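PDB 4XWW: DR2417 from Deinococcus radiodurans, which probably degrades RNA as a 5'-3' exonuclease, with possible endonuclease activity, to mature ribosomal RNA, using a two-metal centre of the metallo-beta-lactamase superfamily. Local coordinates for residues 25-30 and 427-432; 30-35 and 49-54; 60-65 and 453-458; 154-159 and 247-252. All coordinates share one frame; numbering follows the deposited sequence.

How the interactions relate
Interactions 1, 2 and 4 reach the RNA of chain C. Interactions 1 and 2 share Ile30, which packs on U2 of chain C, and their centres are 11 Å apart; Gly25 O probably takes a hydrogen bond from Ile34 N at 3.1 Å. Interaction 3 adjoins interaction 2, its centre 11 Å away, with a probable bond of 2.8 Å from Ala51 N to Ile63 O; its Asp456, together with Gly59 O, binds a manganese ion. Interaction 4 stands apart, its centre 19 Å from that of interaction 2, where the beta-CASP and metallo-beta-lactamase domains meet. The side chains of Asn33 and Ser154 lie about 4 and 5 Å from a zinc ion.

Interaction 1: 25-30 and 427-432; sequences GGMGEI and LIAKNG. With nucleotides of chain C.
Gly25 begins the contact by laying its CA against the amide oxygen of Asn431, 3.3 Å from OD1. Segments 25-30 and 427-432 are loops of the metallo-beta-lactamase fold: the first runs between strands 19-23 and 34-39, the second leads into strand 433-438, which pairs with 19-23. Gly26 turns the chain with a positive phi of 94°, a backbone conformation that glycine adopts readily; the bend brings Met27 N to Asn431 OD1 in a hydrogen bond of 3.0 Å. The donor is tilted 19° from the carbonyl plane of that amide. Met27 then lays its flexible, unbranched chain over Ala429, whose small CB lies 4.0 Å from Met27 CE, while Trp402 and Gln409 also touch the methionine. A water bridges Met27 O and Asn431 N, joining the two backbones. At Gly28 the phi is again positive, easily borne by glycine. Glu29 reaches back with an extended chain beyond CG, and its OE2 accepts from Gly26 N and Asn431 ND2, which come from opposite faces of the carboxylate; Lys32 adds a salt bridge to the same oxygen. Asparagine suits position 431 because its amide can accept from one residue and donate to another. Asn431 ND2 meets Glu29 OE2 at 3.0 Å from above the carboxylate plane, the two flat groups turned 53° apart.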
# COMPACT_ATOMS: atom_id res chain seq x y z
N GLY A 25 -10.61 -8.39 -20.61
CA GLY A 25 -9.82 -7.72 -19.59
C GLY A 25 -10.45 -6.38 -19.32
O GLY A 25 -11.15 -5.86 -20.18
N GLY A 26 -10.21 -5.83 -18.14
CA GLY A 26 -10.72 -4.51 -17.78
C GLY A 26 -12.04 -4.49 -17.03
O GLY A 26 -12.50 -3.44 -16.60
N MET A 27 -12.64 -5.66 -16.85
CA MET A 27 -13.84 -5.80 -16.04
C MET A 27 -13.47 -6.35 -14.66
O MET A 27 -12.73 -7.33 -14.57
CB MET A 27 -14.85 -6.73 -16.71
CG MET A 27 -15.62 -6.12 -17.88
SD MET A 27 -16.77 -4.83 -17.40
CE MET A 27 -17.66 -4.63 -18.96
N GLY A 28 -13.97 -5.75 -13.59
CA GLY A 28 -13.65 -6.24 -12.26
C GLY A 28 -12.21 -5.95 -11.86
O GLY A 28 -11.67 -6.53 -10.90
N GLU A 29 -11.60 -5.02 -12.60
CA GLU A 29 -10.23 -4.58 -12.37
C GLU A 29 -10.04 -3.24 -13.05
O GLU A 29 -10.83 -2.86 -13.93
CB GLU A 29 -9.22 -5.58 -12.94
CG GLU A 29 -9.34 -5.70 -14.47
CD GLU A 29 -8.36 -6.69 -15.06
OE1 GLU A 29 -7.34 -6.98 -14.42
OE2 GLU A 29 -8.61 -7.18 -16.18
N ILE A 30 -8.97 -2.55 -12.68
CA ILE A 30 -8.53 -1.40 -13.42
C ILE A 30 -7.20 -1.77 -14.08
O ILE A 30 -6.17 -1.87 -13.42
CB ILE A 30 -8.39 -0.19 -12.51
CG1 ILE A 30 -9.76 0.16 -11.93
CG2 ILE A 30 -7.80 0.98 -13.31
CD1 ILE A 30 -9.78 1.34 -11.02
N LEU A 427 -25.88 -5.16 -15.61
CA LEU A 427 -25.10 -6.34 -15.22
C LEU A 427 -23.71 -5.95 -14.76
O LEU A 427 -23.13 -4.98 -15.25
CB LEU A 427 -24.99 -7.32 -16.37
CG LEU A 427 -26.30 -7.94 -16.82
CD1 LEU A 427 -26.06 -8.80 -18.04
CD2 LEU A 427 -26.92 -8.76 -15.68
N ILE A 428 -23.18 -6.73 -13.82
CA ILE A 428 -21.80 -6.54 -13.36
C ILE A 428 -20.96 -7.62 -14.04
O ILE A 428 -20.94 -8.77 -13.60
CB ILE A 428 -21.67 -6.63 -11.81
CG1 ILE A 428 -22.65 -5.70 -11.07
CG2 ILE A 428 -20.23 -6.33 -11.40
CD1 ILE A 428 -22.43 -4.22 -11.33
N ALA A 429 -20.29 -7.27 -15.14
CA ALA A 429 -19.57 -8.29 -15.89
C ALA A 429 -18.21 -8.60 -15.27
O ALA A 429 -17.60 -7.77 -14.58
CB ALA A 429 -19.42 -7.87 -17.37
N LYS A 430 -17.79 -9.84 -15.51
CA LYS A 430 -16.46 -10.35 -15.18
C LYS A 430 -15.73 -10.63 -16.47
O LYS A 430 -16.38 -10.92 -17.47
CB LYS A 430 -16.56 -11.64 -14.36
CG LYS A 430 -17.29 -11.50 -13.04
CD LYS A 430 -17.28 -12.84 -12.31
CE LYS A 430 -18.49 -12.99 -11.39
NZ LYS A 430 -19.74 -13.23 -12.16
N ASN A 431 -14.40 -10.57 -16.46
CA ASN A 431 -13.64 -11.01 -17.63
C ASN A 431 -14.01 -12.44 -17.99
O ASN A 431 -14.15 -13.29 -17.11
CB ASN A 431 -12.14 -10.92 -17.37
CG ASN A 431 -11.68 -9.53 -17.13
OD1 ASN A 431 -12.28 -8.56 -17.61
ND2 ASN A 431 -10.59 -9.39 -16.38
N GLY A 432 -14.14 -12.71 -19.29
CA GLY A 432 -14.55 -14.02 -19.78
C GLY A 432 -16.05 -14.20 -19.91
O GLY A 432 -16.50 -15.16 -20.54
P U C 2 -6.31 9.61 -11.75
OP1 U C 2 -5.88 10.10 -13.08
OP2 U C 2 -7.74 9.67 -11.38
O5' U C 2 -5.85 8.10 -11.56
C5' U C 2 -4.52 7.67 -11.88
C4' U C 2 -4.55 6.27 -12.46
O4' U C 2 -4.82 5.31 -11.41
C3' U C 2 -5.60 6.02 -13.54
O3' U C 2 -5.02 5.21 -14.56
C2' U C 2 -6.66 5.20 -12.81
O2' U C 2 -7.40 4.37 -13.67
C1' U C 2 -5.78 4.39 -11.86
N1 U C 2 -6.50 3.84 -10.70
C2 U C 2 -6.20 2.54 -10.33
O2 U C 2 -5.38 1.85 -10.91
N3 U C 2 -6.91 2.08 -9.24
C4 U C 2 -7.86 2.77 -8.51
O4 U C 2 -8.40 2.21 -7.56
C5 U C 2 -8.11 4.10 -8.97
C6 U C 2 -7.44 4.58 -10.02
O HOH W 1 -13.10 -9.98 -13.90

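Interaction 2: 30-35 and 49-54; sequences IGKNIT and GLAFPK. With nucleotides of chain C.
Lys32 N donates to Leu50 O at 2.8 Å, and Gly49 N to Asn33 O at 2.9 Å, so that two backbone bonds running in opposite directions tie segment 30-35 to segment 49-54. The second is nearly straight, 171° at the hydrogen; in the first, the donor stands well above the carbonyl plane of Leu50. Between them Lys32 CA makes a CH···O contact of 3.4 Å with Gly49 O. Gly49 and Gly31, with no side chains, let the backbones come close, Gly49 to Asn33 N and Gly31 to Ala51 CB. A water extends the network, donating to Ile30 O and accepting from Phe52 N.

Outside this core, Ala51 fits its small CB against Lys32 CG at 3.9 Å. The lysine chain starts with CG wedged between backbone N and carbonyl carbon (chi1 58°), which lays its methylenes over the alanine while NZ pairs with Glu29. Asn33 ND2 is held by Asp88 O. On the RNA side, Ile30 CD1 packs on the base of U2 of chain C, and O2 of U3 of chain C lies over one face of the Phe52 ring, toward its rim, with Leu50 CD1 at the opposite face. Phe52 CE2 comes within 3.2 Å of O2' of U3 of chain C. The loops thus form a wall of the RNA-binding cleft beside the zinc site of the metallo-beta-lactamase fold.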
# COMPACT_ATOMS: atom_id res chain seq x y z
N ILE A 30 -8.97 -2.55 -12.68
CA ILE A 30 -8.53 -1.40 -13.42
C ILE A 30 -7.20 -1.77 -14.08
O ILE A 30 -6.17 -1.87 -13.42
CB ILE A 30 -8.39 -0.19 -12.51
CG1 ILE A 30 -9.76 0.16 -11.93
CG2 ILE A 30 -7.80 0.98 -13.31
CD1 ILE A 30 -9.78 1.34 -11.02
N GLY A 31 -7.25 -2.00 -15.39
CA GLY A 31 -6.09 -2.45 -16.14
C GLY A 31 -6.41 -3.48 -17.22
O GLY A 31 -7.49 -4.08 -17.24
N LYS A 32 -5.42 -3.67 -18.10
CA LYS A 32 -5.45 -4.54 -19.28
C LYS A 32 -6.81 -4.64 -19.97
O LYS A 32 -7.33 -5.73 -20.20
CB LYS A 32 -4.92 -5.96 -18.95
CG LYS A 32 -5.63 -6.75 -17.85
CD LYS A 32 -4.86 -8.09 -17.60
CE LYS A 32 -5.33 -8.84 -16.34
NZ LYS A 32 -6.75 -9.27 -16.48
N ASN A 33 -7.34 -3.48 -20.33
CA ASN A 33 -8.61 -3.40 -21.02
C ASN A 33 -8.57 -4.05 -22.40
O ASN A 33 -7.66 -3.78 -23.20
CB ASN A 33 -9.02 -1.93 -21.12
CG ASN A 33 -9.31 -1.34 -19.75
OD1 ASN A 33 -10.34 -1.61 -19.19
ND2 ASN A 33 -8.39 -0.57 -19.22
N ILE A 34 -9.56 -4.89 -22.67
CA ILE A 34 -9.74 -5.48 -23.98
C ILE A 34 -11.14 -6.09 -24.05
O ILE A 34 -11.53 -6.93 -23.22
CB ILE A 34 -8.66 -6.54 -24.33
CG1 ILE A 34 -9.02 -7.24 -25.65
CG2 ILE A 34 -8.45 -7.54 -23.18
CD1 ILE A 34 -7.88 -8.04 -26.28
N THR A 35 -11.91 -5.64 -25.04
CA THR A 35 -13.30 -6.04 -25.17
C THR A 35 -13.57 -6.55 -26.59
O THR A 35 -13.22 -5.90 -27.59
CB THR A 35 -14.25 -4.88 -24.85
OG1 THR A 35 -13.90 -4.33 -23.57
CG2 THR A 35 -15.70 -5.34 -24.82
N GLY A 49 -4.80 -3.54 -23.58
CA GLY A 49 -4.03 -3.00 -22.48
C GLY A 49 -3.14 -3.96 -21.71
O GLY A 49 -3.29 -5.18 -21.81
N LEU A 50 -2.19 -3.40 -20.96
CA LEU A 50 -1.49 -4.16 -19.92
C LEU A 50 -2.02 -3.77 -18.54
O LEU A 50 -2.74 -2.76 -18.38
CB LEU A 50 0.02 -3.94 -20.00
CG LEU A 50 0.61 -2.52 -19.82
CD1 LEU A 50 0.55 -1.99 -18.38
CD2 LEU A 50 2.05 -2.49 -20.35
N ALA A 51 -1.65 -4.54 -17.53
CA ALA A 51 -1.93 -4.17 -16.15
C ALA A 51 -0.64 -4.19 -15.34
O ALA A 51 0.35 -4.83 -15.72
CB ALA A 51 -2.96 -5.11 -15.53
N PHE A 52 -0.65 -3.47 -14.23
CA PHE A 52 0.53 -3.41 -13.39
C PHE A 52 0.39 -4.40 -12.27
O PHE A 52 -0.71 -4.65 -11.80
CB PHE A 52 0.74 -2.00 -12.88
CG PHE A 52 1.06 -1.04 -13.97
CD1 PHE A 52 2.33 -0.98 -14.50
CD2 PHE A 52 0.07 -0.24 -14.52
CE1 PHE A 52 2.63 -0.13 -15.54
CE2 PHE A 52 0.36 0.63 -15.56
CZ PHE A 52 1.65 0.68 -16.07
N PRO A 53 1.52 -5.02 -11.87
CA PRO A 53 1.51 -6.08 -10.87
C PRO A 53 1.14 -5.56 -9.49
O PRO A 53 1.51 -4.44 -9.16
CB PRO A 53 2.95 -6.60 -10.88
CG PRO A 53 3.76 -5.52 -11.51
CD PRO A 53 2.85 -4.86 -12.49
N LYS A 54 0.42 -6.37 -8.73
CA LYS A 54 0.16 -6.10 -7.32
C LYS A 54 1.35 -6.55 -6.47
O LYS A 54 2.25 -7.23 -6.96
CB LYS A 54 -1.12 -6.79 -6.87
CG LYS A 54 -2.36 -6.34 -7.62
CD LYS A 54 -3.62 -6.72 -6.87
CE LYS A 54 -4.80 -5.87 -7.32
NZ LYS A 54 -5.46 -5.19 -6.16
P U C 3 -5.34 5.52 -16.09
OP1 U C 3 -6.20 6.72 -16.15
OP2 U C 3 -5.80 4.26 -16.72
O5' U C 3 -3.92 5.91 -16.67
C5' U C 3 -3.14 6.95 -16.06
C4' U C 3 -1.70 6.53 -15.98
O4' U C 3 -1.49 5.77 -14.76
C3' U C 3 -1.21 5.65 -17.13
O3' U C 3 0.07 6.08 -17.55
C2' U C 3 -1.15 4.26 -16.51
O2' U C 3 -0.19 3.42 -17.10
C1' U C 3 -0.77 4.59 -15.07
N1 U C 3 -1.16 3.55 -14.11
C2 U C 3 -0.20 3.10 -13.23
O2 U C 3 0.93 3.54 -13.20
N3 U C 3 -0.63 2.11 -12.37
C4 U C 3 -1.88 1.54 -12.32
O4 U C 3 -2.10 0.65 -11.48
C5 U C 3 -2.81 2.05 -13.27
C6 U C 3 -2.43 3.01 -14.12
P U C 4 0.45 6.04 -19.09
OP1 U C 4 0.51 7.43 -19.59
OP2 U C 4 -0.43 5.05 -19.77
O5' U C 4 1.95 5.51 -19.07
C5' U C 4 2.33 4.34 -18.33
C4' U C 4 2.98 4.74 -17.02
O4' U C 4 2.94 3.61 -16.12
C3' U C 4 4.44 5.16 -17.11
O3' U C 4 4.59 6.56 -17.35
C2' U C 4 5.00 4.64 -15.78
O2' U C 4 4.66 5.43 -14.67
C1' U C 4 4.24 3.32 -15.65
N1 U C 4 4.80 2.25 -16.48
C2 U C 4 5.58 1.30 -15.86
O2 U C 4 5.82 1.31 -14.66
N3 U C 4 6.07 0.32 -16.69
C4 U C 4 5.87 0.19 -18.04
O4 U C 4 6.38 -0.75 -18.65
C5 U C 4 5.05 1.22 -18.62
C6 U C 4 4.56 2.19 -17.84
P U C 2 -6.31 9.61 -11.75
OP1 U C 2 -5.88 10.10 -13.08
OP2 U C 2 -7.74 9.67 -11.38
O5' U C 2 -5.85 8.10 -11.56
C5' U C 2 -4.52 7.67 -11.88
C4' U C 2 -4.55 6.27 -12.46
O4' U C 2 -4.82 5.31 -11.41
C3' U C 2 -5.60 6.02 -13.54
O3' U C 2 -5.02 5.21 -14.56
C2' U C 2 -6.66 5.20 -12.81
O2' U C 2 -7.40 4.37 -13.67
C1' U C 2 -5.78 4.39 -11.86
N1 U C 2 -6.50 3.84 -10.70
C2 U C 2 -6.20 2.54 -10.33
O2 U C 2 -5.38 1.85 -10.91
N3 U C 2 -6.91 2.08 -9.24
C4 U C 2 -7.86 2.77 -8.51
O4 U C 2 -8.40 2.21 -7.56
C5 U C 2 -8.11 4.10 -8.97
C6 U C 2 -7.44 4.58 -10.02
O HOH W 2 -3.05 -2.04 -13.48

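Interaction 3: 60-65 and 453-458; sequences IDLIVP and VYVDGL. With MN (manganese (II) ion), chain G.
Asp61 N and Leu62 N both point at Val455 O: the first bond is 2.8 Å, the second 3.4 Å and weak. Further along, Val455 N donates to Leu62 O at 2.9 Å, and Val64 exchanges a pair of backbone bonds with Val453. The Asp61 carboxylate adds a side-chain bond, its OD2 taking Gly457 N at 2.7 Å on the syn side. Glycine suits position 457, where phi is positive as the chain leaves the strand.

These bonds make strands 62-65 and 452-456 an antiparallel pair at an edge of a three-stranded sheet, and the doubled approach to Val455 is a classic beta bulge.

Apolar contacts sort by sheet face. Leu62 and Val455 lie side by side, CD1 to CG2 at 3.6 Å, on the face that also bears Val64 and Val453; Tyr95 of helix 93-97 covers three of them, and branched side chains fill this layer. Ile63 and Tyr454 point to the other face, where Ile63 CG1 meets the ring edge. Ile60 CD1 approaches the same ring at 3.5 Å from Tyr454 CD1, after chi1 of 76° has turned CG1 between backbone N and carbonyl carbon. The Tyr454 hydroxyl hydrogen-bonds to Asp465 OD1.

Asp456 provides the metal ligand: OD1 binds manganese at 2.2 Å, and Gly59 O binds it too. Its other oxygen, OD2, makes a salt bridge with Arg471, while Asp456 O accepts a hydrogen bond from Arg549 NH1 of the second subunit.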
# COMPACT_ATOMS: atom_id res chain seq x y z
N ILE A 60 7.50 -9.63 -11.11
CA ILE A 60 7.07 -9.52 -12.50
C ILE A 60 6.95 -8.06 -12.94
O ILE A 60 6.77 -7.17 -12.11
CB ILE A 60 5.72 -10.25 -12.78
CG1 ILE A 60 4.52 -9.47 -12.24
CG2 ILE A 60 5.75 -11.72 -12.30
CD1 ILE A 60 3.19 -10.09 -12.61
N ASP A 61 7.05 -7.83 -14.25
CA ASP A 61 7.09 -6.47 -14.79
C ASP A 61 5.72 -5.95 -15.20
O ASP A 61 5.36 -4.81 -14.88
CB ASP A 61 8.04 -6.41 -15.98
CG ASP A 61 9.43 -6.89 -15.63
OD1 ASP A 61 9.90 -6.60 -14.51
OD2 ASP A 61 10.06 -7.56 -16.47
N LEU A 62 4.95 -6.76 -15.93
CA LEU A 62 3.62 -6.34 -16.34
C LEU A 62 2.73 -7.55 -16.62
O LEU A 62 3.20 -8.68 -16.61
CB LEU A 62 3.70 -5.45 -17.59
CG LEU A 62 4.46 -6.01 -18.78
CD1 LEU A 62 3.50 -6.49 -19.89
CD2 LEU A 62 5.45 -4.98 -19.32
N ILE A 63 1.45 -7.30 -16.81
CA ILE A 63 0.47 -8.35 -17.01
C ILE A 63 -0.30 -8.08 -18.31
O ILE A 63 -0.74 -6.97 -18.55
CB ILE A 63 -0.51 -8.45 -15.82
CG1 ILE A 63 0.26 -8.58 -14.50
CG2 ILE A 63 -1.48 -9.60 -16.03
CD1 ILE A 63 -0.59 -8.38 -13.25
N VAL A 64 -0.48 -9.09 -19.14
CA VAL A 64 -1.22 -8.93 -20.38
C VAL A 64 -2.35 -9.94 -20.41
O VAL A 64 -2.32 -10.91 -19.66
CB VAL A 64 -0.30 -9.08 -21.60
CG1 VAL A 64 0.74 -7.97 -21.60
CG2 VAL A 64 0.36 -10.44 -21.63
N PRO A 65 -3.37 -9.72 -21.26
CA PRO A 65 -4.54 -10.60 -21.20
C PRO A 65 -4.30 -11.95 -21.86
O PRO A 65 -3.53 -12.04 -22.82
CB PRO A 65 -5.62 -9.82 -21.97
CG PRO A 65 -5.08 -8.46 -22.21
CD PRO A 65 -3.58 -8.58 -22.16
N VAL A 453 -1.66 -13.15 -18.05
CA VAL A 453 -0.39 -13.74 -18.46
C VAL A 453 0.72 -12.82 -17.95
O VAL A 453 0.72 -11.63 -18.24
CB VAL A 453 -0.27 -13.89 -19.98
CG1 VAL A 453 1.09 -14.50 -20.35
CG2 VAL A 453 -1.40 -14.75 -20.54
N TYR A 454 1.65 -13.36 -17.15
CA TYR A 454 2.70 -12.53 -16.58
C TYR A 454 3.89 -12.36 -17.52
O TYR A 454 4.31 -13.29 -18.19
CB TYR A 454 3.19 -13.11 -15.25
CG TYR A 454 2.09 -13.32 -14.24
CD1 TYR A 454 1.05 -12.41 -14.13
CD2 TYR A 454 2.08 -14.43 -13.42
CE1 TYR A 454 0.03 -12.60 -13.21
CE2 TYR A 454 1.08 -14.63 -12.50
CZ TYR A 454 0.05 -13.71 -12.40
OH TYR A 454 -0.95 -13.91 -11.48
N VAL A 455 4.42 -11.14 -17.54
CA VAL A 455 5.67 -10.85 -18.23
C VAL A 455 6.75 -10.54 -17.19
O VAL A 455 6.57 -9.68 -16.34
CB VAL A 455 5.51 -9.67 -19.20
CG1 VAL A 455 6.84 -9.36 -19.89
CG2 VAL A 455 4.44 -9.97 -20.23
N ASP A 456 7.86 -11.25 -17.28
CA ASP A 456 8.96 -11.10 -16.33
C ASP A 456 10.26 -11.17 -17.12
O ASP A 456 10.67 -12.25 -17.53
CB ASP A 456 8.91 -12.19 -15.27
CG ASP A 456 9.73 -11.86 -14.03
OD1 ASP A 456 10.48 -10.87 -14.05
OD2 ASP A 456 9.62 -12.61 -13.06
N GLY A 457 10.87 -10.02 -17.35
CA GLY A 457 12.03 -9.98 -18.22
C GLY A 457 11.60 -10.23 -19.66
O GLY A 457 10.71 -9.56 -20.18
N LEU A 458 12.24 -11.21 -20.29
CA LEU A 458 11.91 -11.58 -21.66
C LEU A 458 10.84 -12.66 -21.68
O LEU A 458 10.23 -12.94 -22.72
CB LEU A 458 13.15 -12.06 -22.40
CG LEU A 458 14.30 -11.07 -22.56
CD1 LEU A 458 15.57 -11.80 -22.95
CD2 LEU A 458 13.93 -10.02 -23.60
MN MN G . 11.63 -9.47 -12.81

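Interaction 4: 154-159 and 247-252; sequences SIPDNA and SQVYRI. With nucleotides of chain C.
The hydroxyl of Tyr250 is gripped by two waters, one 2.6 Å from OH that also lies beside Ile155 O, the other 2.8 Å from OH that accepts from Asp157 N. Both waters sit at the junction between the metallo-beta-lactamase domain, which supplies loop 154-159 next to the zinc ligand His153, and the beta-CASP domain, where helix 249-261 begins. A third water donates to Ser154 O at 2.7 Å and is hydrogen-bonded to Ser247 OG. Water thus carries much of the polar contact.

Gln248 stands at the N-cap of the helix. Its OE1 accepts from Arg251 N at 3.1 Å, a bond that approaches from above the carbonyl plane of the amide, and the bend at chi2 (-60°) folds the chain back to reach it. The same fold puts the amide against Ser154, where NE2 lies 3.6 Å from Ser154 CB. Gln248 CA also points its hydrogen almost straight at Ser154 O. The Arg251 guanidinium is held by a salt bridge to Glu222 and a hydrogen bond to His377.

The apolar part centres on Pro156, whose rigid ring gives a firm surface for two helix residues. Val249 meets it at about a right angle, and Tyr250 runs antiparallel alongside it, CE1 3.9 Å from Pro156 CG. Ile155 sends its branched chain toward Leu110 and Leu114 of helix 109-122, while its CG1 rests on Ser247 O. Ser154, seen to bind UMP in this protein, lies against His86. Pro156 CG lies 3.6 Å from Val249 CB.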
# COMPACT_ATOMS: atom_id res chain seq x y z
N SER A 154 -7.19 12.30 -19.49
CA SER A 154 -5.90 12.78 -19.02
C SER A 154 -4.80 12.60 -20.07
O SER A 154 -3.61 12.79 -19.77
CB SER A 154 -5.53 12.04 -17.75
OG SER A 154 -5.81 10.66 -17.94
N ILE A 155 -5.20 12.19 -21.27
CA ILE A 155 -4.29 12.12 -22.43
C ILE A 155 -5.09 12.64 -23.65
O ILE A 155 -6.30 12.45 -23.70
CB ILE A 155 -3.76 10.67 -22.66
CG1 ILE A 155 -2.58 10.66 -23.65
CG2 ILE A 155 -4.88 9.74 -23.17
CD1 ILE A 155 -1.96 9.27 -23.86
N PRO A 156 -4.43 13.33 -24.60
CA PRO A 156 -5.13 13.78 -25.81
C PRO A 156 -5.57 12.63 -26.72
O PRO A 156 -5.12 11.49 -26.54
CB PRO A 156 -4.08 14.66 -26.52
CG PRO A 156 -3.14 15.07 -25.45
CD PRO A 156 -3.09 13.93 -24.48
N ASP A 157 -6.43 12.95 -27.69
CA ASP A 157 -6.84 12.00 -28.73
C ASP A 157 -7.50 10.79 -28.09
O ASP A 157 -7.23 9.65 -28.46
CB ASP A 157 -5.65 11.59 -29.59
CG ASP A 157 -5.33 12.61 -30.69
OD1 ASP A 157 -6.17 13.51 -30.95
OD2 ASP A 157 -4.24 12.50 -31.29
N ASN A 158 -8.36 11.08 -27.12
CA ASN A 158 -9.15 10.09 -26.41
C ASN A 158 -10.56 10.03 -26.96
O ASN A 158 -11.23 11.06 -27.07
CB ASN A 158 -9.19 10.43 -24.92
CG ASN A 158 -9.95 9.42 -24.13
OD1 ASN A 158 -9.44 8.34 -23.85
ND2 ASN A 158 -11.18 9.76 -23.74
N ALA A 159 -11.02 8.84 -27.31
CA ALA A 159 -12.34 8.72 -27.91
C ALA A 159 -13.25 7.81 -27.14
O ALA A 159 -12.81 6.84 -26.52
CB ALA A 159 -12.23 8.22 -29.37
N SER A 247 2.61 11.27 -19.63
CA SER A 247 1.59 11.33 -20.67
C SER A 247 0.49 12.36 -20.39
O SER A 247 -0.47 12.47 -21.17
CB SER A 247 0.96 9.95 -20.85
OG SER A 247 0.16 9.59 -19.73
N GLN A 248 0.60 13.11 -19.29
CA GLN A 248 -0.42 14.11 -18.99
C GLN A 248 -0.11 15.34 -19.80
O GLN A 248 0.35 16.36 -19.28
CB GLN A 248 -0.48 14.46 -17.50
CG GLN A 248 -1.90 14.33 -16.89
CD GLN A 248 -2.97 15.24 -17.53
OE1 GLN A 248 -2.76 15.91 -18.55
NE2 GLN A 248 -4.15 15.25 -16.91
N VAL A 249 -0.37 15.24 -21.10
CA VAL A 249 0.01 16.29 -22.02
C VAL A 249 -0.68 17.62 -21.73
O VAL A 249 -0.03 18.65 -21.83
CB VAL A 249 -0.29 15.89 -23.49
CG1 VAL A 249 0.19 16.98 -24.42
CG2 VAL A 249 0.40 14.55 -23.82
N TYR A 250 -1.97 17.61 -21.38
CA TYR A 250 -2.61 18.89 -21.05
C TYR A 250 -1.94 19.58 -19.86
O TYR A 250 -1.63 20.77 -19.92
CB TYR A 250 -4.09 18.71 -20.72
CG TYR A 250 -4.91 18.08 -21.81
CD1 TYR A 250 -4.72 18.42 -23.15
CD2 TYR A 250 -5.89 17.16 -21.49
CE1 TYR A 250 -5.51 17.82 -24.16
CE2 TYR A 250 -6.67 16.58 -22.47
CZ TYR A 250 -6.48 16.90 -23.79
OH TYR A 250 -7.28 16.29 -24.72
N ARG A 251 -1.79 18.83 -18.77
CA ARG A 251 -1.09 19.30 -17.56
C ARG A 251 0.28 19.89 -17.89
O ARG A 251 0.62 21.01 -17.47
CB ARG A 251 -0.96 18.14 -16.57
CG ARG A 251 -0.35 18.49 -15.18
CD ARG A 251 -1.37 19.06 -14.20
NE ARG A 251 -2.58 18.25 -14.09
CZ ARG A 251 -2.73 17.17 -13.33
NH1 ARG A 251 -1.73 16.76 -12.52
NH2 ARG A 251 -3.90 16.53 -13.35
N ILE A 252 1.08 19.13 -18.63
CA ILE A 252 2.43 19.57 -18.96
C ILE A 252 2.40 20.81 -19.86
O ILE A 252 3.15 21.75 -19.65
CB ILE A 252 3.24 18.45 -19.60
CG1 ILE A 252 3.42 17.32 -18.58
CG2 ILE A 252 4.59 18.97 -20.03
CD1 ILE A 252 3.99 16.02 -19.15
P U C 4 0.45 6.04 -19.09
OP1 U C 4 0.51 7.43 -19.59
OP2 U C 4 -0.43 5.05 -19.77
O5' U C 4 1.95 5.51 -19.07
C5' U C 4 2.33 4.34 -18.33
C4' U C 4 2.98 4.74 -17.02
O4' U C 4 2.94 3.61 -16.12
C3' U C 4 4.44 5.16 -17.11
O3' U C 4 4.59 6.56 -17.35
C2' U C 4 5.00 4.64 -15.78
O2' U C 4 4.66 5.43 -14.67
C1' U C 4 4.24 3.32 -15.65
N1 U C 4 4.80 2.25 -16.48
C2 U C 4 5.58 1.30 -15.86
O2 U C 4 5.82 1.31 -14.66
N3 U C 4 6.07 0.32 -16.69
C4 U C 4 5.87 0.19 -18.04
O4 U C 4 6.38 -0.75 -18.65
C5 U C 4 5.05 1.22 -18.62
C6 U C 4 4.56 2.19 -17.84
O HOH W 3 -2.12 10.76 -18.85
O HOH W 4 -8.50 14.11 -23.84
O HOH W 5 -7.68 15.62 -27.46